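Local coordinates for gram-negative insecticidal protein (Chromobacterium piscinae, PDB 6FBM) that acts as an insecticidal toxin, probably by forming pores in target membranes as other MACPF proteins do, and also belongs to the beta-tripod family, at residues Q390-D395 / L418-M423; C406-P411 / E499-S504; Q449-R454 / A484-Y489. All blocks are in the same frame, centred on the assembly; numbering follows the deposited sequence.

Contact 1: Q390-D395 / L418-M423; sequences QRVWDD and LGDVMM
The indole of Trp393 takes the methyl end of Met422 at the far corner of its six-membered ring, with Trp393 CZ3 to Met422 CE at 4.1 Å and a slanting approach. One face of the indole carries a group from its own segment, the backbone N of Asp395, 4.0 Å above the plane and displaced toward the rim. At the pyrrole end, Trp393 NE1 is hydrogen-bonded to the carbonyl of Lys465, which ties down the polar corner of a buried ring. Met422 reaches the indole by curling: its chain bends at both chi2 (-60°) and chi3 (-61°), bringing CE round to the ring. The second flat group is the carboxylate of Asp420. Its OD2 lies 4.0 Å from Val392 CG2, the two side chains meeting at about a right angle. That oxygen is also gripped by the guanidinium of Arg408 and the backbone N of Gly485, so the buried charge is probably well compensated where the valine methyl packs beside it. No hydrogen bond joins the two segments. Strand 403-410 pairs with both and runs between them, and Cys406 on it is faced by Val392 and Trp393 together, the classic beta bulge of an antiparallel sheet.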
ATOM      1  N   GLN A 390      53.996  18.828  47.555  1.00 18.35           N
ATOM      2  CA  GLN A 390      55.204  18.337  48.197  1.00 20.91           C
ATOM      3  C   GLN A 390      56.145  19.468  48.606  1.00 20.75           C
ATOM      4  O   GLN A 390      56.061  20.582  48.091  1.00 19.50           O
ATOM      5  CB  GLN A 390      55.935  17.369  47.258  1.00 22.94           C
ATOM      6  CG  GLN A 390      56.801  17.974  46.157  1.00 25.29           C
ATOM      7  CD  GLN A 390      57.205  16.980  45.112  1.00 28.81           C
ATOM      8  OE1 GLN A 390      57.208  15.765  45.371  1.00 32.76           O
ATOM      9  NE2 GLN A 390      57.536  17.479  43.909  1.00 28.04           N
ATOM     10  N   ARG A 391      57.050  19.144  49.519  1.00 21.28           N
ATOM     11  CA  ARG A 391      57.954  20.114  50.085  1.00 22.43           C
ATOM     12  C   ARG A 391      59.249  20.204  49.313  1.00 22.15           C
ATOM     13  O   ARG A 391      59.938  19.224  49.141  1.00 23.06           O
ATOM     14  CB  ARG A 391      58.272  19.788  51.524  1.00 24.12           C
ATOM     15  CG  ARG A 391      57.142  20.057  52.474  1.00 26.05           C
ATOM     16  CD  ARG A 391      57.658  20.384  53.881  1.00 28.26           C
ATOM     17  NE  ARG A 391      56.875  19.710  54.909  1.00 28.82           N
ATOM     18  CZ  ARG A 391      56.990  18.424  55.229  1.00 31.16           C
ATOM     19  NH1 ARG A 391      57.846  17.629  54.599  1.00 34.74           N
ATOM     20  NH2 ARG A 391      56.219  17.912  56.175  1.00 32.14           N
ATOM     21  N   VAL A 392      59.564  21.408  48.863  1.00 21.30           N
ATOM     22  CA  VAL A 392      60.857  21.688  48.322  1.00 21.79           C
ATOM     23  C   VAL A 392      61.820  21.844  49.512  1.00 21.77           C
ATOM     24  O   VAL A 392      62.989  21.473  49.410  1.00 20.73           O
ATOM     25  CB  VAL A 392      60.830  22.970  47.457  1.00 21.47           C
ATOM     26  CG1 VAL A 392      62.205  23.270  46.870  1.00 22.22           C
ATOM     27  CG2 VAL A 392      59.872  22.802  46.321  1.00 21.89           C
ATOM     28  N   TRP A 393      61.302  22.389  50.618  1.00 21.52           N
ATOM     29  CA  TRP A 393      62.118  22.785  51.759  1.00 21.61           C
ATOM     30  C   TRP A 393      61.255  23.019  52.978  1.00 21.92           C
ATOM     31  O   TRP A 393      60.126  23.470  52.858  1.00 19.97           O
ATOM     32  CB  TRP A 393      62.827  24.093  51.426  1.00 21.06           C
ATOM     33  CG  TRP A 393      63.519  24.765  52.567  1.00 21.57           C
ATOM     34  CD1 TRP A 393      64.794  24.540  53.000  1.00 22.22           C
ATOM     35  CD2 TRP A 393      62.980  25.786  53.423  1.00 22.20           C
ATOM     36  NE1 TRP A 393      65.081  25.347  54.076  1.00 21.99           N
ATOM     37  CE2 TRP A 393      63.988  26.122  54.358  1.00 22.12           C
ATOM     38  CE3 TRP A 393      61.753  26.438  53.498  1.00 21.58           C
ATOM     39  CZ2 TRP A 393      63.798  27.082  55.349  1.00 21.64           C
ATOM     40  CZ3 TRP A 393      61.568  27.390  54.485  1.00 21.83           C
ATOM     41  CH2 TRP A 393      62.582  27.702  55.394  1.00 21.93           C
ATOM     42  N   ASP A 394      61.822  22.730  54.147  1.00 23.97           N
ATOM     43  CA  ASP A 394      61.285  23.199  55.423  1.00 24.89           C
ATOM     44  C   ASP A 394      62.409  23.625  56.370  1.00 25.86           C
ATOM     45  O   ASP A 394      63.577  23.421  56.058  1.00 25.16           O
ATOM     46  CB  ASP A 394      60.362  22.137  56.057  1.00 24.24           C
ATOM     47  CG  ASP A 394      61.001  20.780  56.162  1.00 23.64           C
ATOM     48  OD1 ASP A 394      61.854  20.580  57.025  1.00 24.10           O
ATOM     49  OD2 ASP A 394      60.636  19.895  55.388  1.00 26.39           O
ATOM     50  N   ASP A 395      62.038  24.211  57.523  1.00 28.29           N
ATOM     51  CA  ASP A 395      62.997  24.745  58.522  1.00 27.48           C
ATOM     52  C   ASP A 395      63.399  23.747  59.616  1.00 28.79           C
ATOM     53  O   ASP A 395      63.846  24.164  60.690  1.00 27.53           O
ATOM     54  CB  ASP A 395      62.463  26.038  59.157  1.00 26.68           C
ATOM     55  CG  ASP A 395      61.491  25.787  60.316  1.00 28.31           C
ATOM     56  OD1 ASP A 395      60.603  24.913  60.190  1.00 30.38           O
ATOM     57  OD2 ASP A 395      61.623  26.455  61.368  1.00 28.44           O
ATOM     58  N   LEU A 418      53.340  26.720  37.818  1.00 16.23           N
ATOM     59  CA  LEU A 418      54.038  27.933  37.406  1.00 14.53           C
ATOM     60  C   LEU A 418      54.755  28.650  38.547  1.00 13.42           C
ATOM     61  O   LEU A 418      55.654  29.460  38.299  1.00 12.64           O
ATOM     62  CB  LEU A 418      53.073  28.891  36.742  1.00 14.84           C
ATOM     63  CG  LEU A 418      52.236  28.327  35.585  1.00 15.76           C
ATOM     64  CD1 LEU A 418      51.539  29.469  34.846  1.00 15.56           C
ATOM     65  CD2 LEU A 418      53.100  27.518  34.607  1.00 15.64           C
ATOM     66  N   GLY A 419      54.393  28.327  39.792  1.00 12.04           N
ATOM     67  CA  GLY A 419      55.046  28.907  40.942  1.00 11.32           C
ATOM     68  C   GLY A 419      54.825  28.152  42.223  1.00 10.71           C
ATOM     69  O   GLY A 419      53.782  27.542  42.413  1.00 10.47           O
ATOM     70  N   ASP A 420      55.809  28.233  43.118  1.00 10.40           N
ATOM     71  CA  ASP A 420      55.693  27.610  44.428  1.00 10.38           C
ATOM     72  C   ASP A 420      54.960  28.510  45.396  1.00 10.01           C
ATOM     73  O   ASP A 420      54.706  29.663  45.114  1.00  9.48           O
ATOM     74  CB  ASP A 420      57.071  27.227  44.960  1.00 10.32           C
ATOM     75  CG  ASP A 420      57.730  26.136  44.142  1.00 10.19           C
ATOM     76  OD1 ASP A 420      57.027  25.349  43.489  1.00  9.87           O
ATOM     77  OD2 ASP A 420      58.966  26.061  44.148  1.00 10.12           O
ATOM     78  N   VAL A 421      54.643  27.933  46.539  1.00 10.23           N
ATOM     79  CA  VAL A 421      53.907  28.584  47.603  1.00 10.41           C
ATOM     80  C   VAL A 421      54.664  28.389  48.899  1.00 10.78           C
ATOM     81  O   VAL A 421      54.975  27.253  49.278  1.00 11.39           O
ATOM     82  CB  VAL A 421      52.528  27.936  47.753  1.00 10.19           C
ATOM     83  CG1 VAL A 421      51.796  28.508  48.946  1.00  9.88           C
ATOM     84  CG2 VAL A 421      51.727  28.107  46.464  1.00 10.28           C
ATOM     85  N   MET A 422      54.970  29.485  49.570  1.00 11.28           N
ATOM     86  CA  MET A 422      55.603  29.433  50.874  1.00 11.56           C
ATOM     87  C   MET A 422      54.520  29.404  51.917  1.00 12.02           C
ATOM     88  O   MET A 422      53.506  30.069  51.772  1.00 11.71           O
ATOM     89  CB  MET A 422      56.463  30.666  51.118  1.00 11.30           C
ATOM     90  CG  MET A 422      57.595  30.839  50.140  1.00 11.05           C
ATOM     91  SD  MET A 422      58.761  29.495  50.100  1.00 10.22           S
ATOM     92  CE  MET A 422      59.392  29.485  51.758  1.00 10.23           C
ATOM     93  N   MET A 423      54.777  28.641  52.970  1.00 13.36           N
ATOM     94  CA  MET A 423      53.955  28.597  54.165  1.00 14.37           C
ATOM     95  C   MET A 423      54.874  29.003  55.308  1.00 14.86           C
ATOM     96  O   MET A 423      55.812  28.274  55.635  1.00 16.52           O
ATOM     97  CB  MET A 423      53.389  27.187  54.381  1.00 14.54           C
ATOM     98  CG  MET A 423      52.440  26.717  53.280  1.00 14.77           C
ATOM     99  SD  MET A 423      50.932  27.690  53.102  1.00 14.82           S
ATOM    100  CE  MET A 423      49.982  27.174  54.532  1.00 13.54           C
TER

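Contact 2: C406-P411 / E499-S504; sequences CWRAIP and ERLRGS
Arg408 and Pro411 are the residues of strand 403-410 and its exit that meet Leu501 and Ser504 in segment 499-504, at the end of helix 495-500 and beyond. Arg408 comes first along the chain. Its side chain bends at chi2 (-122°) and chi3 (-138°) and crosses that of Leu501 at about a right angle, bringing the guanidinium up to Leu501 CD2. This leucine methyl sits 3.7 Å from Arg408 CZ; the separation of Arg408 NH1 from Leu501 CD2, 3.1 Å, is tight enough that its exact value is doubtful. To the guanidinium, whose NH2 holds Asp420, the methyl offers apolar packing only. Arg500 brings like charge into the neighbourhood, which the Asp420 carboxylate would probably offset in part. At Ala409 the link passes through a water, which donates to Ala409 O at 3.3 Å and makes a weak hydrogen bond with Ser504 OG. Pro411 ends the walk, laying its ring carbon CG 3.6 Å from the backbone Ser504 O. On the facing side, Arg502 NE makes a salt bridge with Glu499 OE2 at 2.9 Å, on the syn side of the carboxylate but tilted from the guanidinium plane, and Ser504 N bonds back to Leu501 O. Gly503, with phi 90°, takes a conformation that calls for glycine. Residues 501-504 thereby form a type II beta turn with Gly503 at its third position.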
ATOM      1  N   CYS A 406      58.591  25.681  51.876  1.00 14.53           N
ATOM      2  CA  CYS A 406      58.327  25.974  50.480  1.00 14.59           C
ATOM      3  C   CYS A 406      57.633  24.750  49.902  1.00 14.64           C
ATOM      4  O   CYS A 406      58.169  23.642  49.994  1.00 14.34           O
ATOM      5  CB  CYS A 406      59.625  26.212  49.753  1.00 14.42           C
ATOM      6  SG  CYS A 406      59.387  26.580  48.024  1.00 15.07           S
ATOM      7  N   TRP A 407      56.443  24.945  49.324  1.00 13.95           N
ATOM      8  CA  TRP A 407      55.697  23.832  48.741  1.00 13.65           C
ATOM      9  C   TRP A 407      55.577  23.950  47.225  1.00 14.19           C
ATOM     10  O   TRP A 407      55.550  25.060  46.691  1.00 13.47           O
ATOM     11  CB  TRP A 407      54.316  23.739  49.335  1.00 12.91           C
ATOM     12  CG  TRP A 407      54.267  23.374  50.761  1.00 12.63           C
ATOM     13  CD1 TRP A 407      54.412  24.219  51.824  1.00 12.78           C
ATOM     14  CD2 TRP A 407      54.001  22.086  51.307  1.00 12.19           C
ATOM     15  NE1 TRP A 407      54.272  23.537  52.996  1.00 12.46           N
ATOM     16  CE2 TRP A 407      54.023  22.217  52.705  1.00 12.54           C
ATOM     17  CE3 TRP A 407      53.751  20.825  50.748  1.00 12.36           C
ATOM     18  CZ2 TRP A 407      53.799  21.132  53.561  1.00 12.35           C
ATOM     19  CZ3 TRP A 407      53.532  19.747  51.604  1.00 12.24           C
ATOM     20  CH2 TRP A 407      53.564  19.912  52.987  1.00 12.39           C
ATOM     21  N   ARG A 408      55.506  22.790  46.558  1.00 14.88           N
ATOM     22  CA  ARG A 408      55.269  22.696  45.118  1.00 16.44           C
ATOM     23  C   ARG A 408      53.983  22.016  44.873  1.00 17.56           C
ATOM     24  O   ARG A 408      53.688  20.982  45.508  1.00 17.64           O
ATOM     25  CB  ARG A 408      56.223  21.744  44.444  1.00 17.54           C
ATOM     26  CG  ARG A 408      57.451  22.375  43.920  1.00 18.29           C
ATOM     27  CD  ARG A 408      57.654  22.175  42.446  1.00 18.42           C
ATOM     28  NE  ARG A 408      59.067  21.888  42.264  1.00 19.87           N
ATOM     29  CZ  ARG A 408      60.075  22.753  42.405  1.00 19.31           C
ATOM     30  NH1 ARG A 408      61.297  22.294  42.211  1.00 21.21           N
ATOM     31  NH2 ARG A 408      59.903  24.050  42.685  1.00 18.13           N
ATOM     32  N   ALA A 409      53.251  22.518  43.895  1.00 16.58           N
ATOM     33  CA  ALA A 409      52.116  21.783  43.414  1.00 16.55           C
ATOM     34  C   ALA A 409      52.644  20.544  42.695  1.00 16.23           C
ATOM     35  O   ALA A 409      53.595  20.614  41.915  1.00 18.14           O
ATOM     36  CB  ALA A 409      51.286  22.646  42.484  1.00 17.03           C
ATOM     37  N   ILE A 410      52.067  19.403  43.023  1.00 15.24           N
ATOM     38  CA  ILE A 410      52.252  18.202  42.246  1.00 14.89           C
ATOM     39  C   ILE A 410      51.178  18.263  41.159  1.00 14.26           C
ATOM     40  O   ILE A 410      49.985  18.181  41.473  1.00 13.29           O
ATOM     41  CB  ILE A 410      52.103  16.912  43.083  1.00 14.43           C
ATOM     42  CG1 ILE A 410      53.060  16.909  44.267  1.00 13.97           C
ATOM     43  CG2 ILE A 410      52.395  15.694  42.210  1.00 14.79           C
ATOM     44  CD1 ILE A 410      52.721  15.875  45.322  1.00 14.41           C
ATOM     45  N   PRO A 411      51.589  18.435  39.894  1.00 14.54           N
ATOM     46  CA  PRO A 411      50.568  18.532  38.853  1.00 15.41           C
ATOM     47  C   PRO A 411      50.015  17.173  38.465  1.00 17.43           C
ATOM     48  O   PRO A 411      50.747  16.160  38.521  1.00 19.29           O
ATOM     49  CB  PRO A 411      51.320  19.132  37.661  1.00 14.84           C
ATOM     50  CG  PRO A 411      52.739  19.343  38.112  1.00 14.66           C
ATOM     51  CD  PRO A 411      52.944  18.503  39.330  1.00 14.02           C
ATOM     52  N   GLU A 499      67.174  21.498  35.281  1.00 32.27           N
ATOM     53  CA  GLU A 499      66.692  20.165  34.896  1.00 34.61           C
ATOM     54  C   GLU A 499      65.717  19.568  35.899  1.00 35.00           C
ATOM     55  O   GLU A 499      64.735  18.924  35.508  1.00 34.95           O
ATOM     56  CB  GLU A 499      67.860  19.167  34.709  1.00 37.24           C
ATOM     57  CG  GLU A 499      68.171  18.847  33.263  1.00 38.96           C
ATOM     58  CD  GLU A 499      67.004  18.154  32.577  1.00 39.77           C
ATOM     59  OE1 GLU A 499      66.540  17.092  33.061  1.00 35.93           O
ATOM     60  OE2 GLU A 499      66.557  18.695  31.546  1.00 41.80           O
ATOM     61  N   ARG A 500      65.996  19.776  37.180  1.00 31.97           N
ATOM     62  CA  ARG A 500      65.142  19.281  38.254  1.00 33.16           C
ATOM     63  C   ARG A 500      63.694  19.776  38.108  1.00 30.70           C
ATOM     64  O   ARG A 500      62.760  19.049  38.441  1.00 27.94           O
ATOM     65  CB  ARG A 500      65.736  19.670  39.620  1.00 36.16           C
ATOM     66  CG  ARG A 500      64.872  19.389  40.848  1.00 39.44           C
ATOM     67  CD  ARG A 500      64.500  17.911  41.004  1.00 43.82           C
ATOM     68  NE  ARG A 500      65.552  17.161  41.699  1.00 48.03           N
ATOM     69  CZ  ARG A 500      65.814  17.243  43.013  1.00 51.31           C
ATOM     70  NH1 ARG A 500      65.107  18.045  43.807  1.00 52.64           N
ATOM     71  NH2 ARG A 500      66.798  16.530  43.542  1.00 53.67           N
ATOM     72  N   LEU A 501      63.527  20.991  37.582  1.00 30.02           N
ATOM     73  CA  LEU A 501      62.211  21.595  37.373  1.00 32.75           C
ATOM     74  C   LEU A 501      61.431  21.022  36.189  1.00 33.79           C
ATOM     75  O   LEU A 501      60.236  21.239  36.086  1.00 34.26           O
ATOM     76  CB  LEU A 501      62.359  23.123  37.161  1.00 32.56           C
ATOM     77  CG  LEU A 501      62.993  23.963  38.262  1.00 31.85           C
ATOM     78  CD1 LEU A 501      62.921  25.442  37.932  1.00 30.75           C
ATOM     79  CD2 LEU A 501      62.363  23.671  39.628  1.00 31.29           C
ATOM     80  N   ARG A 502      62.105  20.329  35.275  1.00 34.72           N
ATOM     81  CA  ARG A 502      61.491  19.855  34.021  1.00 32.91           C
ATOM     82  C   ARG A 502      60.479  18.755  34.297  1.00 28.83           C
ATOM     83  O   ARG A 502      60.763  17.821  35.025  1.00 27.36           O
ATOM     84  CB  ARG A 502      62.551  19.405  33.022  1.00 34.53           C
ATOM     85  CG  ARG A 502      62.081  19.492  31.564  1.00 37.55           C
ATOM     86  CD  ARG A 502      63.182  19.044  30.556  1.00 39.82           C
ATOM     87  NE  ARG A 502      63.874  17.790  30.938  1.00 43.69           N
ATOM     88  CZ  ARG A 502      63.668  16.559  30.452  1.00 43.66           C
ATOM     89  NH1 ARG A 502      62.806  16.337  29.463  1.00 45.15           N
ATOM     90  NH2 ARG A 502      64.379  15.557  30.945  1.00 41.45           N
ATOM     91  N   GLY A 503      59.278  18.896  33.743  1.00 26.88           N
ATOM     92  CA  GLY A 503      58.172  17.978  34.011  1.00 26.45           C
ATOM     93  C   GLY A 503      57.281  18.359  35.178  1.00 25.59           C
ATOM     94  O   GLY A 503      56.215  17.792  35.329  1.00 29.49           O
ATOM     95  N   SER A 504      57.701  19.317  35.994  1.00 23.78           N
ATOM     96  CA  SER A 504      56.986  19.725  37.204  1.00 22.71           C
ATOM     97  C   SER A 504      56.634  21.214  37.187  1.00 21.06           C
ATOM     98  O   SER A 504      55.487  21.586  37.362  1.00 21.00           O
ATOM     99  CB  SER A 504      57.849  19.430  38.418  1.00 22.86           C
ATOM    100  OG  SER A 504      57.883  18.049  38.670  1.00 24.18           O
TER
HETATM  101  O   HOH W   1      55.827  18.285  41.474  1.00 23.28           O

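Contact 3: Q449-R454 / A484-Y489; sequences QTLQNR and AGVPNY
Leu451 and Val486 point at each other tip to tip, and the meeting of Leu451 CD1 with Val486 CG2 at 4.1 Å is the nearest approach between their side chains. Both residues aim their side chains toward the other segment. In Val486, CG1 stands anti to the backbone N (chi1 -177°), which turns CG2, the other methyl, to the leucine. The second branch of the leucine divides the work: Leu451 CD2 reaches the methyl of Ala484, with CB 4.5 Å away, a looser touch. A single leucine fork therefore spans two residues of the far outer strand, Ala484 and Val486, one on each side of Gly485. The contact is wholly apolar and buried. Strands 450-457 and 484-486 are the two outer strands of a three-stranded antiparallel sheet, and strand 468-473 lies between them, its Trp470 touching both Leu451 and Val486. A classic beta bulge, Gln449 and Thr450 both facing Gly473, lies at the start of the leucine's strand. Helix 495-500 packs against the same patch, setting Ile498 on Leu451 and Asp497 on Val486, with Pro493 and Leu501 of the flanking loops also against the leucine.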
ATOM      1  N   GLN A 449      63.871  27.711  31.509  1.00 25.39           N
ATOM      2  CA  GLN A 449      65.181  27.880  30.884  1.00 26.13           C
ATOM      3  C   GLN A 449      66.148  28.636  31.802  1.00 28.20           C
ATOM      4  O   GLN A 449      67.252  28.161  32.074  1.00 31.64           O
ATOM      5  CB  GLN A 449      65.028  28.582  29.544  1.00 23.90           C
ATOM      6  CG  GLN A 449      64.358  27.698  28.514  1.00 23.06           C
ATOM      7  CD  GLN A 449      64.459  28.237  27.109  1.00 24.22           C
ATOM      8  OE1 GLN A 449      64.270  29.436  26.859  1.00 22.25           O
ATOM      9  NE2 GLN A 449      64.794  27.343  26.172  1.00 24.87           N
ATOM     10  N   THR A 450      65.705  29.788  32.296  1.00 28.50           N
ATOM     11  CA  THR A 450      66.484  30.588  33.216  1.00 27.32           C
ATOM     12  C   THR A 450      65.844  30.622  34.596  1.00 27.83           C
ATOM     13  O   THR A 450      64.647  30.376  34.761  1.00 25.37           O
ATOM     14  CB  THR A 450      66.566  32.029  32.729  1.00 28.31           C
ATOM     15  OG1 THR A 450      65.239  32.551  32.588  1.00 31.91           O
ATOM     16  CG2 THR A 450      67.281  32.091  31.386  1.00 30.82           C
ATOM     17  N   LEU A 451      66.682  30.935  35.583  1.00 27.30           N
ATOM     18  CA  LEU A 451      66.267  31.234  36.943  1.00 25.00           C
ATOM     19  C   LEU A 451      67.082  32.467  37.331  1.00 25.31           C
ATOM     20  O   LEU A 451      68.298  32.398  37.431  1.00 26.15           O
ATOM     21  CB  LEU A 451      66.549  30.046  37.861  1.00 23.31           C
ATOM     22  CG  LEU A 451      65.607  28.829  37.721  1.00 22.20           C
ATOM     23  CD1 LEU A 451      66.212  27.544  38.268  1.00 20.66           C
ATOM     24  CD2 LEU A 451      64.274  29.089  38.418  1.00 23.32           C
ATOM     25  N   GLN A 452      66.397  33.602  37.496  1.00 26.45           N
ATOM     26  CA  GLN A 452      67.037  34.920  37.690  1.00 25.53           C
ATOM     27  C   GLN A 452      66.372  35.682  38.839  1.00 23.21           C
ATOM     28  O   GLN A 452      65.407  35.202  39.428  1.00 23.25           O
ATOM     29  CB  GLN A 452      66.927  35.739  36.398  1.00 25.55           C
ATOM     30  CG  GLN A 452      67.537  35.053  35.188  1.00 25.85           C
ATOM     31  CD  GLN A 452      67.335  35.836  33.885  1.00 26.14           C
ATOM     32  OE1 GLN A 452      66.717  36.903  33.855  1.00 24.91           O
ATOM     33  NE2 GLN A 452      67.836  35.269  32.788  1.00 25.40           N
ATOM     34  N   ASN A 453      66.913  36.860  39.158  1.00 21.39           N
ATOM     35  CA  ASN A 453      66.305  37.781  40.143  1.00 19.41           C
ATOM     36  C   ASN A 453      65.862  37.100  41.414  1.00 17.91           C
ATOM     37  O   ASN A 453      64.704  37.195  41.810  1.00 17.45           O
ATOM     38  CB  ASN A 453      65.126  38.549  39.521  1.00 20.03           C
ATOM     39  CG  ASN A 453      65.544  39.336  38.292  1.00 21.02           C
ATOM     40  OD1 ASN A 453      66.599  39.996  38.296  1.00 20.42           O
ATOM     41  ND2 ASN A 453      64.738  39.251  37.224  1.00 21.67           N
ATOM     42  N   ARG A 454      66.804  36.408  42.053  1.00 17.11           N
ATOM     43  CA  ARG A 454      66.547  35.710  43.315  1.00 16.43           C
ATOM     44  C   ARG A 454      65.695  36.572  44.236  1.00 15.75           C
ATOM     45  O   ARG A 454      65.951  37.766  44.394  1.00 14.63           O
ATOM     46  CB  ARG A 454      67.857  35.378  44.015  1.00 16.47           C
ATOM     47  CG  ARG A 454      67.729  34.484  45.249  1.00 17.53           C
ATOM     48  CD  ARG A 454      69.088  34.212  45.843  1.00 18.40           C
ATOM     49  NE  ARG A 454      69.660  35.437  46.401  1.00 19.90           N
ATOM     50  CZ  ARG A 454      69.327  35.980  47.567  1.00 20.59           C
ATOM     51  NH1 ARG A 454      68.418  35.402  48.347  1.00 21.20           N
ATOM     52  NH2 ARG A 454      69.919  37.103  47.961  1.00 20.57           N
ATOM     53  N   ALA A 484      60.230  29.770  42.151  1.00 12.64           N
ATOM     54  CA  ALA A 484      60.448  28.345  42.261  1.00 13.08           C
ATOM     55  C   ALA A 484      61.594  28.141  43.228  1.00 13.78           C
ATOM     56  O   ALA A 484      62.606  28.825  43.116  1.00 14.79           O
ATOM     57  CB  ALA A 484      60.816  27.782  40.906  1.00 12.85           C
ATOM     58  N   GLY A 485      61.444  27.230  44.175  1.00 14.31           N
ATOM     59  CA  GLY A 485      62.518  26.840  45.067  1.00 15.14           C
ATOM     60  C   GLY A 485      63.569  25.932  44.425  1.00 16.78           C
ATOM     61  O   GLY A 485      63.252  24.953  43.743  1.00 18.24           O
ATOM     62  N   VAL A 486      64.827  26.267  44.657  1.00 17.75           N
ATOM     63  CA  VAL A 486      65.966  25.403  44.362  1.00 18.89           C
ATOM     64  C   VAL A 486      66.519  24.970  45.713  1.00 19.23           C
ATOM     65  O   VAL A 486      66.728  25.818  46.576  1.00 20.50           O
ATOM     66  CB  VAL A 486      67.044  26.180  43.571  1.00 19.31           C
ATOM     67  CG1 VAL A 486      68.190  25.289  43.195  1.00 19.35           C
ATOM     68  CG2 VAL A 486      66.452  26.779  42.294  1.00 19.35           C
ATOM     69  N   PRO A 487      66.784  23.664  45.920  1.00 20.32           N
ATOM     70  CA  PRO A 487      67.170  23.184  47.283  1.00 20.01           C
ATOM     71  C   PRO A 487      68.653  23.432  47.689  1.00 21.61           C
ATOM     72  O   PRO A 487      69.258  22.620  48.383  1.00 23.02           O
ATOM     73  CB  PRO A 487      66.849  21.689  47.217  1.00 18.82           C
ATOM     74  CG  PRO A 487      67.094  21.340  45.802  1.00 19.13           C
ATOM     75  CD  PRO A 487      66.710  22.542  44.957  1.00 19.96           C
ATOM     76  N   ASN A 488      69.209  24.575  47.304  1.00 22.57           N
ATOM     77  CA  ASN A 488      70.607  24.921  47.536  1.00 21.80           C
ATOM     78  C   ASN A 488      70.810  26.423  47.294  1.00 20.51           C
ATOM     79  O   ASN A 488      69.900  27.115  46.809  1.00 19.51           O
ATOM     80  CB  ASN A 488      71.515  24.111  46.610  1.00 23.56           C
ATOM     81  CG  ASN A 488      71.258  24.400  45.130  1.00 25.85           C
ATOM     82  OD1 ASN A 488      71.283  25.563  44.689  1.00 27.06           O
ATOM     83  ND2 ASN A 488      70.986  23.340  44.355  1.00 24.38           N
ATOM     84  N   TYR A 489      72.017  26.903  47.585  1.00 19.80           N
ATOM     85  CA  TYR A 489      72.348  28.322  47.492  1.00 18.54           C
ATOM     86  C   TYR A 489      73.144  28.668  46.244  1.00 18.66           C
ATOM     87  O   TYR A 489      73.834  29.684  46.235  1.00 20.02           O
ATOM     88  CB  TYR A 489      73.118  28.778  48.733  1.00 17.69           C
ATOM     89  CG  TYR A 489      72.424  28.551  50.053  1.00 17.15           C
ATOM     90  CD1 TYR A 489      71.134  28.995  50.259  1.00 18.22           C
ATOM     91  CD2 TYR A 489      73.071  27.915  51.120  1.00 17.13           C
ATOM     92  CE1 TYR A 489      70.481  28.792  51.487  1.00 18.20           C
ATOM     93  CE2 TYR A 489      72.430  27.705  52.341  1.00 17.45           C
ATOM     94  CZ  TYR A 489      71.129  28.157  52.513  1.00 17.46           C
ATOM     95  OH  TYR A 489      70.484  27.972  53.713  1.00 18.04           O
TER

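Overall arrangement
Contacts 1 and 3 are buried, whereas contact 2 lies only partly so, with a water in its interface. Contacts 1 and 2 share one antiparallel sheet: strand 403-410 supplies a segment of contact 2 and sits between the two segments of contact 1. Contact 3 belongs to another sheet, and each of its segments likewise reaches over a middle strand. Asp420 joins the three sites: its OD2 is 2.7 Å from Arg408 NH2 and 2.7 Å from Gly485 N. Leu501 meets Leu451 as well, bringing contact 2 against contact 3. The chemistry differs: all-apolar in contact 3, a methionine-indole touch beside a held carboxylate in contact 1, guanidinium packing and a water bridge in contact 2.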